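Local coordinates for lipoprotein (Mycoplasma mycoides subsp. capri, PDB 7ADK) that probably acts as a membrane-anchored PA-clan protease of the DUF31 family, thought to cleave host immunoglobulin together with a partner protein, at residues Y606-P617 and Y689-Y699. Sequence-based numbering, arbitrary orientation.
Sequences YAKFDRPLDFDP and YETGKGNFFSY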
ATOM      1  N   TYR B 606      33.769 -12.036 -12.716  1.00 70.51           N
ATOM      2  CA  TYR B 606      32.412 -12.566 -12.824  1.00 70.51           C
ATOM      3  C   TYR B 606      32.152 -13.652 -11.777  1.00 70.51           C
ATOM      4  O   TYR B 606      31.094 -13.673 -11.155  1.00 70.51           O
ATOM      5  CB  TYR B 606      32.164 -13.073 -14.251  1.00 70.51           C
ATOM      6  CG  TYR B 606      30.714 -13.435 -14.502  1.00 70.51           C
ATOM      7  CD1 TYR B 606      29.782 -12.417 -14.765  1.00 70.51           C
ATOM      8  CD2 TYR B 606      30.273 -14.759 -14.360  1.00 70.51           C
ATOM      9  CE1 TYR B 606      28.410 -12.697 -14.822  1.00 70.51           C
ATOM     10  CE2 TYR B 606      28.899 -15.046 -14.396  1.00 70.51           C
ATOM     11  CZ  TYR B 606      27.969 -14.010 -14.593  1.00 70.51           C
ATOM     12  OH  TYR B 606      26.649 -14.279 -14.519  1.00 70.51           O
ATOM     13  N   ALA B 607      33.137 -14.513 -11.514  1.00 70.91           N
ATOM     14  CA  ALA B 607      33.023 -15.591 -10.539  1.00 70.91           C
ATOM     15  C   ALA B 607      32.719 -15.128  -9.102  1.00 70.91           C
ATOM     16  O   ALA B 607      32.260 -15.931  -8.295  1.00 70.91           O
ATOM     17  CB  ALA B 607      34.288 -16.415 -10.593  1.00 70.91           C
ATOM     18  N   LYS B 608      32.974 -13.857  -8.765  1.00 71.86           N
ATOM     19  CA  LYS B 608      32.638 -13.248  -7.471  1.00 71.86           C
ATOM     20  C   LYS B 608      31.139 -12.956  -7.339  1.00 71.86           C
ATOM     21  O   LYS B 608      30.650 -12.872  -6.225  1.00 71.86           O
ATOM     22  CB  LYS B 608      33.472 -11.975  -7.238  1.00 71.86           C
ATOM     23  CG  LYS B 608      34.974 -12.251  -7.139  1.00 71.86           C
ATOM     24  CD  LYS B 608      35.823 -11.047  -6.699  1.00 71.86           C
ATOM     25  CE  LYS B 608      35.975  -9.962  -7.772  1.00 71.86           C
ATOM     26  NZ  LYS B 608      36.725  -8.776  -7.287  1.00 71.86           N
ATOM     27  N   PHE B 609      30.402 -12.841  -8.443  1.00 69.60           N
ATOM     28  CA  PHE B 609      28.949 -12.648  -8.493  1.00 69.60           C
ATOM     29  C   PHE B 609      28.185 -13.923  -8.918  1.00 69.60           C
ATOM     30  O   PHE B 609      26.961 -13.978  -8.834  1.00 69.60           O
ATOM     31  CB  PHE B 609      28.663 -11.522  -9.491  1.00 69.60           C
ATOM     32  CG  PHE B 609      29.244 -10.154  -9.188  1.00 69.60           C
ATOM     33  CD1 PHE B 609      28.459  -9.181  -8.549  1.00 69.60           C
ATOM     34  CD2 PHE B 609      30.536  -9.820  -9.618  1.00 69.60           C
ATOM     35  CE1 PHE B 609      28.952  -7.885  -8.350  1.00 69.60           C
ATOM     36  CE2 PHE B 609      31.035  -8.526  -9.406  1.00 69.60           C
ATOM     37  CZ  PHE B 609      30.241  -7.554  -8.786  1.00 69.60           C
ATOM     38  N   ASP B 610      28.893 -14.948  -9.405  1.00 76.38           N
ATOM     39  CA  ASP B 610      28.355 -16.186  -9.966  1.00 76.38           C
ATOM     40  C   ASP B 610      27.753 -17.099  -8.876  1.00 76.38           C
ATOM     41  O   ASP B 610      28.417 -17.997  -8.355  1.00 76.38           O
ATOM     42  CB  ASP B 610      29.477 -16.861 -10.772  1.00 76.38           C
ATOM     43  CG  ASP B 610      29.060 -18.095 -11.555  1.00 76.38           C
ATOM     44  OD1 ASP B 610      27.856 -18.396 -11.643  1.00 76.38           O
ATOM     45  OD2 ASP B 610      29.942 -18.759 -12.118  1.00 76.38           O
ATOM     46  N   ARG B 611      26.507 -16.830  -8.471  1.00 75.11           N
ATOM     47  CA  ARG B 611      25.822 -17.543  -7.383  1.00 75.11           C
ATOM     48  C   ARG B 611      25.667 -19.054  -7.633  1.00 75.11           C
ATOM     49  O   ARG B 611      25.405 -19.447  -8.770  1.00 75.11           O
ATOM     50  CB  ARG B 611      24.454 -16.889  -7.109  1.00 75.11           C
ATOM     51  CG  ARG B 611      23.377 -17.184  -8.163  1.00 75.11           C
ATOM     52  CD  ARG B 611      22.087 -16.434  -7.881  1.00 75.11           C
ATOM     53  NE  ARG B 611      21.016 -16.763  -8.833  1.00 75.11           N
ATOM     54  CZ  ARG B 611      20.050 -17.642  -8.663  1.00 75.11           C
ATOM     55  NH1 ARG B 611      19.137 -17.784  -9.566  1.00 75.11           N
ATOM     56  NH2 ARG B 611      19.970 -18.384  -7.609  1.00 75.11           N
ATOM     57  N   PRO B 612      25.696 -19.915  -6.599  1.00 78.47           N
ATOM     58  CA  PRO B 612      25.152 -21.263  -6.708  1.00 78.47           C
ATOM     59  C   PRO B 612      23.620 -21.202  -6.802  1.00 78.47           C
ATOM     60  O   PRO B 612      22.997 -20.328  -6.204  1.00 78.47           O
ATOM     61  CB  PRO B 612      25.624 -21.961  -5.441  1.00 78.47           C
ATOM     62  CG  PRO B 612      25.676 -20.855  -4.406  1.00 78.47           C
ATOM     63  CD  PRO B 612      26.053 -19.628  -5.223  1.00 78.47           C
ATOM     64  N   LEU B 613      22.973 -22.122  -7.527  1.00 79.99           N
ATOM     65  CA  LEU B 613      21.501 -22.157  -7.607  1.00 79.99           C
ATOM     66  C   LEU B 613      20.875 -22.532  -6.259  1.00 79.99           C
ATOM     67  O   LEU B 613      19.824 -22.018  -5.886  1.00 79.99           O
ATOM     68  CB  LEU B 613      21.022 -23.168  -8.654  1.00 79.99           C
ATOM     69  CG  LEU B 613      21.594 -22.999 -10.061  1.00 79.99           C
ATOM     70  CD1 LEU B 613      21.125 -24.155 -10.933  1.00 79.99           C
ATOM     71  CD2 LEU B 613      21.194 -21.680 -10.716  1.00 79.99           C
ATOM     72  N   ASP B 614      21.546 -23.423  -5.531  1.00 85.14           N
ATOM     73  CA  ASP B 614      21.228 -23.904  -4.198  1.00 85.14           C
ATOM     74  C   ASP B 614      22.504 -24.260  -3.432  1.00 85.14           C
ATOM     75  O   ASP B 614      23.566 -24.501  -4.008  1.00 85.14           O
ATOM     76  CB  ASP B 614      20.291 -25.112  -4.264  1.00 85.14           C
ATOM     77  CG  ASP B 614      20.753 -26.262  -5.163  1.00 85.14           C
ATOM     78  OD1 ASP B 614      21.911 -26.318  -5.629  1.00 85.14           O
ATOM     79  OD2 ASP B 614      19.902 -27.132  -5.423  1.00 85.14           O
ATOM     80  N   PHE B 615      22.416 -24.313  -2.112  1.00 85.09           N
ATOM     81  CA  PHE B 615      23.513 -24.669  -1.221  1.00 85.09           C
ATOM     82  C   PHE B 615      22.943 -25.325   0.032  1.00 85.09           C
ATOM     83  O   PHE B 615      21.749 -25.215   0.295  1.00 85.09           O
ATOM     84  CB  PHE B 615      24.372 -23.433  -0.906  1.00 85.09           C
ATOM     85  CG  PHE B 615      23.832 -22.472   0.133  1.00 85.09           C
ATOM     86  CD1 PHE B 615      22.631 -21.781  -0.079  1.00 85.09           C
ATOM     87  CD2 PHE B 615      24.564 -22.229   1.303  1.00 85.09           C
ATOM     88  CE1 PHE B 615      22.147 -20.884   0.879  1.00 85.09           C
ATOM     89  CE2 PHE B 615      24.096 -21.311   2.250  1.00 85.09           C
ATOM     90  CZ  PHE B 615      22.882 -20.654   2.048  1.00 85.09           C
ATOM     91  N   ASP B 616      23.770 -26.017   0.808  1.00 91.30           N
ATOM     92  CA  ASP B 616      23.392 -26.517   2.123  1.00 91.30           C
ATOM     93  C   ASP B 616      23.630 -25.433   3.193  1.00 91.30           C
ATOM     94  O   ASP B 616      24.781 -25.150   3.532  1.00 91.30           O
ATOM     95  CB  ASP B 616      24.174 -27.796   2.406  1.00 91.30           C
ATOM     96  CG  ASP B 616      23.716 -28.514   3.671  1.00 91.30           C
ATOM     97  OD1 ASP B 616      22.947 -27.942   4.474  1.00 91.30           O
ATOM     98  OD2 ASP B 616      24.158 -29.664   3.885  1.00 91.30           O
ATOM     99  N   PRO B 617      22.596 -24.795   3.776  1.00 89.31           N
ATOM    100  CA  PRO B 617      22.799 -23.753   4.782  1.00 89.31           C
ATOM    101  C   PRO B 617      23.343 -24.302   6.103  1.00 89.31           C
ATOM    102  O   PRO B 617      23.857 -23.546   6.920  1.00 89.31           O
ATOM    103  CB  PRO B 617      21.431 -23.110   4.965  1.00 89.31           C
ATOM    104  CG  PRO B 617      20.459 -24.226   4.626  1.00 89.31           C
ATOM    105  CD  PRO B 617      21.178 -25.003   3.540  1.00 89.31           C
ATOM    106  N   TYR B 689      22.182 -15.145   6.811  1.00 78.82           N
ATOM    107  CA  TYR B 689      22.670 -15.204   5.426  1.00 78.82           C
ATOM    108  C   TYR B 689      21.640 -14.713   4.396  1.00 78.82           C
ATOM    109  O   TYR B 689      22.002 -14.376   3.277  1.00 78.82           O
ATOM    110  CB  TYR B 689      23.145 -16.629   5.081  1.00 78.82           C
ATOM    111  CG  TYR B 689      22.057 -17.680   4.920  1.00 78.82           C
ATOM    112  CD1 TYR B 689      21.254 -17.714   3.763  1.00 78.82           C
ATOM    113  CD2 TYR B 689      21.840 -18.631   5.931  1.00 78.82           C
ATOM    114  CE1 TYR B 689      20.205 -18.642   3.643  1.00 78.82           C
ATOM    115  CE2 TYR B 689      20.813 -19.583   5.803  1.00 78.82           C
ATOM    116  CZ  TYR B 689      19.979 -19.575   4.671  1.00 78.82           C
ATOM    117  OH  TYR B 689      18.946 -20.444   4.592  1.00 78.82           O
ATOM    118  N   GLU B 690      20.350 -14.721   4.732  1.00 74.47           N
ATOM    119  CA  GLU B 690      19.243 -14.533   3.789  1.00 74.47           C
ATOM    120  C   GLU B 690      18.901 -13.049   3.599  1.00 74.47           C
ATOM    121  O   GLU B 690      18.823 -12.563   2.473  1.00 74.47           O
ATOM    122  CB  GLU B 690      18.048 -15.363   4.294  1.00 74.47           C
ATOM    123  CG  GLU B 690      17.085 -15.816   3.192  1.00 74.47           C
ATOM    124  CD  GLU B 690      16.458 -17.179   3.540  1.00 74.47           C
ATOM    125  OE1 GLU B 690      16.536 -18.123   2.718  1.00 74.47           O
ATOM    126  OE2 GLU B 690      15.907 -17.337   4.653  1.00 74.47           O
ATOM    127  N   THR B 691      18.770 -12.304   4.699  1.00 72.88           N
ATOM    128  CA  THR B 691      18.577 -10.841   4.699  1.00 72.88           C
ATOM    129  C   THR B 691      19.882 -10.053   4.591  1.00 72.88           C
ATOM    130  O   THR B 691      19.856  -8.875   4.249  1.00 72.88           O
ATOM    131  CB  THR B 691      17.824 -10.382   5.961  1.00 72.88           C
ATOM    132  OG1 THR B 691      18.528 -10.765   7.123  1.00 72.88           O
ATOM    133  CG2 THR B 691      16.415 -10.963   6.061  1.00 72.88           C
ATOM    134  N   GLY B 692      21.028 -10.675   4.872  1.00 72.97           N
ATOM    135  CA  GLY B 692      22.344 -10.037   4.962  1.00 72.97           C
ATOM    136  C   GLY B 692      23.116  -9.891   3.652  1.00 72.97           C
ATOM    137  O   GLY B 692      24.320  -9.668   3.700  1.00 72.97           O
ATOM    138  N   LYS B 693      22.460  -9.998   2.497  1.00 72.41           N
ATOM    139  CA  LYS B 693      23.048  -9.984   1.145  1.00 72.41           C
ATOM    140  C   LYS B 693      22.267  -9.071   0.187  1.00 72.41           C
ATOM    141  O   LYS B 693      21.138  -8.666   0.462  1.00 72.41           O
ATOM    142  CB  LYS B 693      23.097 -11.426   0.607  1.00 72.41           C
ATOM    143  CG  LYS B 693      23.982 -12.407   1.398  1.00 72.41           C
ATOM    144  CD  LYS B 693      25.482 -12.087   1.402  1.00 72.41           C
ATOM    145  CE  LYS B 693      26.135 -12.260   0.024  1.00 72.41           C
ATOM    146  NZ  LYS B 693      27.336 -11.415  -0.099  1.00 72.41           N
ATOM    147  N   GLY B 694      22.860  -8.741  -0.956  1.00 67.27           N
ATOM    148  CA  GLY B 694      22.133  -8.293  -2.139  1.00 67.27           C
ATOM    149  C   GLY B 694      21.560  -9.463  -2.946  1.00 67.27           C
ATOM    150  O   GLY B 694      21.421 -10.582  -2.453  1.00 67.27           O
ATOM    151  N   ASN B 695      21.229  -9.199  -4.201  1.00 65.95           N
ATOM    152  CA  ASN B 695      20.950 -10.222  -5.206  1.00 65.95           C
ATOM    153  C   ASN B 695      21.891 -10.042  -6.405  1.00 65.95           C
ATOM    154  O   ASN B 695      22.874  -9.308  -6.318  1.00 65.95           O
ATOM    155  CB  ASN B 695      19.438 -10.252  -5.515  1.00 65.95           C
ATOM    156  CG  ASN B 695      18.574 -10.677  -4.340  1.00 65.95           C
ATOM    157  OD1 ASN B 695      17.538 -10.102  -4.075  1.00 65.95           O
ATOM    158  ND2 ASN B 695      18.932 -11.678  -3.566  1.00 65.95           N
ATOM    159  N   PHE B 696      21.651 -10.774  -7.487  1.00 65.72           N
ATOM    160  CA  PHE B 696      22.665 -11.062  -8.499  1.00 65.72           C
ATOM    161  C   PHE B 696      22.169 -10.750  -9.914  1.00 65.72           C
ATOM    162  O   PHE B 696      21.216  -9.997 -10.116  1.00 65.72           O
ATOM    163  CB  PHE B 696      23.095 -12.529  -8.320  1.00 65.72           C
ATOM    164  CG  PHE B 696      23.457 -12.915  -6.901  1.00 65.72           C
ATOM    165  CD1 PHE B 696      24.740 -12.623  -6.406  1.00 65.72           C
ATOM    166  CD2 PHE B 696      22.508 -13.533  -6.063  1.00 65.72           C
ATOM    167  CE1 PHE B 696      25.064 -12.934  -5.078  1.00 65.72           C
ATOM    168  CE2 PHE B 696      22.836 -13.849  -4.736  1.00 65.72           C
ATOM    169  CZ  PHE B 696      24.114 -13.539  -4.244  1.00 65.72           C
ATOM    170  N   PHE B 697      22.826 -11.329 -10.912  1.00 63.08           N
ATOM    171  CA  PHE B 697      22.430 -11.286 -12.313  1.00 63.08           C
ATOM    172  C   PHE B 697      21.259 -12.223 -12.671  1.00 63.08           C
ATOM    173  O   PHE B 697      21.063 -13.281 -12.083  1.00 63.08           O
ATOM    174  CB  PHE B 697      23.662 -11.590 -13.158  1.00 63.08           C
ATOM    175  CG  PHE B 697      24.877 -10.717 -12.914  1.00 63.08           C
ATOM    176  CD1 PHE B 697      24.778  -9.319 -13.019  1.00 63.08           C
ATOM    177  CD2 PHE B 697      26.120 -11.306 -12.626  1.00 63.08           C
ATOM    178  CE1 PHE B 697      25.910  -8.516 -12.820  1.00 63.08           C
ATOM    179  CE2 PHE B 697      27.258 -10.504 -12.489  1.00 63.08           C
ATOM    180  CZ  PHE B 697      27.145  -9.112 -12.576  1.00 63.08           C
ATOM    181  N   SER B 698      20.464 -11.816 -13.651  1.00 68.13           N
ATOM    182  CA  SER B 698      19.276 -12.502 -14.150  1.00 68.13           C
ATOM    183  C   SER B 698      19.600 -13.579 -15.192  1.00 68.13           C
ATOM    184  O   SER B 698      20.367 -13.351 -16.124  1.00 68.13           O
ATOM    185  CB  SER B 698      18.375 -11.449 -14.774  1.00 68.13           C
ATOM    186  OG  SER B 698      17.143 -11.987 -15.146  1.00 68.13           O
ATOM    187  N   TYR B 699      18.966 -14.746 -15.104  1.00 72.00           N
ATOM    188  CA  TYR B 699      19.040 -15.824 -16.100  1.00 72.00           C
ATOM    189  C   TYR B 699      17.986 -15.614 -17.217  1.00 72.00           C
ATOM    190  O   TYR B 699      17.390 -16.559 -17.720  1.00 72.00           O
ATOM    191  CB  TYR B 699      18.957 -17.206 -15.406  1.00 72.00           C
ATOM    192  CG  TYR B 699      20.164 -17.682 -14.600  1.00 72.00           C
ATOM    193  CD1 TYR B 699      20.670 -16.930 -13.519  1.00 72.00           C
ATOM    194  CD2 TYR B 699      20.757 -18.928 -14.893  1.00 72.00           C
ATOM    195  CE1 TYR B 699      21.757 -17.402 -12.761  1.00 72.00           C
ATOM    196  CE2 TYR B 699      21.830 -19.417 -14.124  1.00 72.00           C
ATOM    197  CZ  TYR B 699      22.336 -18.650 -13.056  1.00 72.00           C
ATOM    198  OH  TYR B 699      23.337 -19.139 -12.286  1.00 72.00           O
TER
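Phe-697 pushes its ring as a knob into the hollow formed by Tyr-606 and Phe-609. Its CE2 corner enters first, 3.4 Å from Tyr-606 CE1 and 3.5 Å from Phe-609 CB. The Tyr-606 and Phe-697 planes are 9° apart but so displaced that they barely overlap, whereas Phe-697 CZ lies over the rim of one Phe-609 face. One residue earlier, Phe-696 gives Arg-611 a flat floor: Arg-611 CB stands 4.0 Å from the Phe-696 ring centroid, almost on its normal, and CD settles beside CD2. With Arg-611 chi2 and chi3 near 180°, the outstretched chain carries the guanidinium past this ring to Tyr-699, where NE approaches CE1 at 4.0 Å. Leu-613 CD2 abuts the phenol end of Tyr-699. A second patch forms where Phe-615 directs its edge at the face of Tyr-689, planes at 87°, with Pro-617 CB against the Tyr-689 phenol end. Without hydrogen bonds across it, complementary shape joins the loop after helix 603-606 to the end of helix 688-691 and the loop beyond, within the DUF31 region. Tyr-606 OH is hydrogen-bonded to Pro-710 O, helices 165-173 and 176-192 pack on Leu-613 and Tyr-699, and Phe-696 and Ser-698 backbones pair with Arg-750 and Leu-748, just beyond strand 737-747.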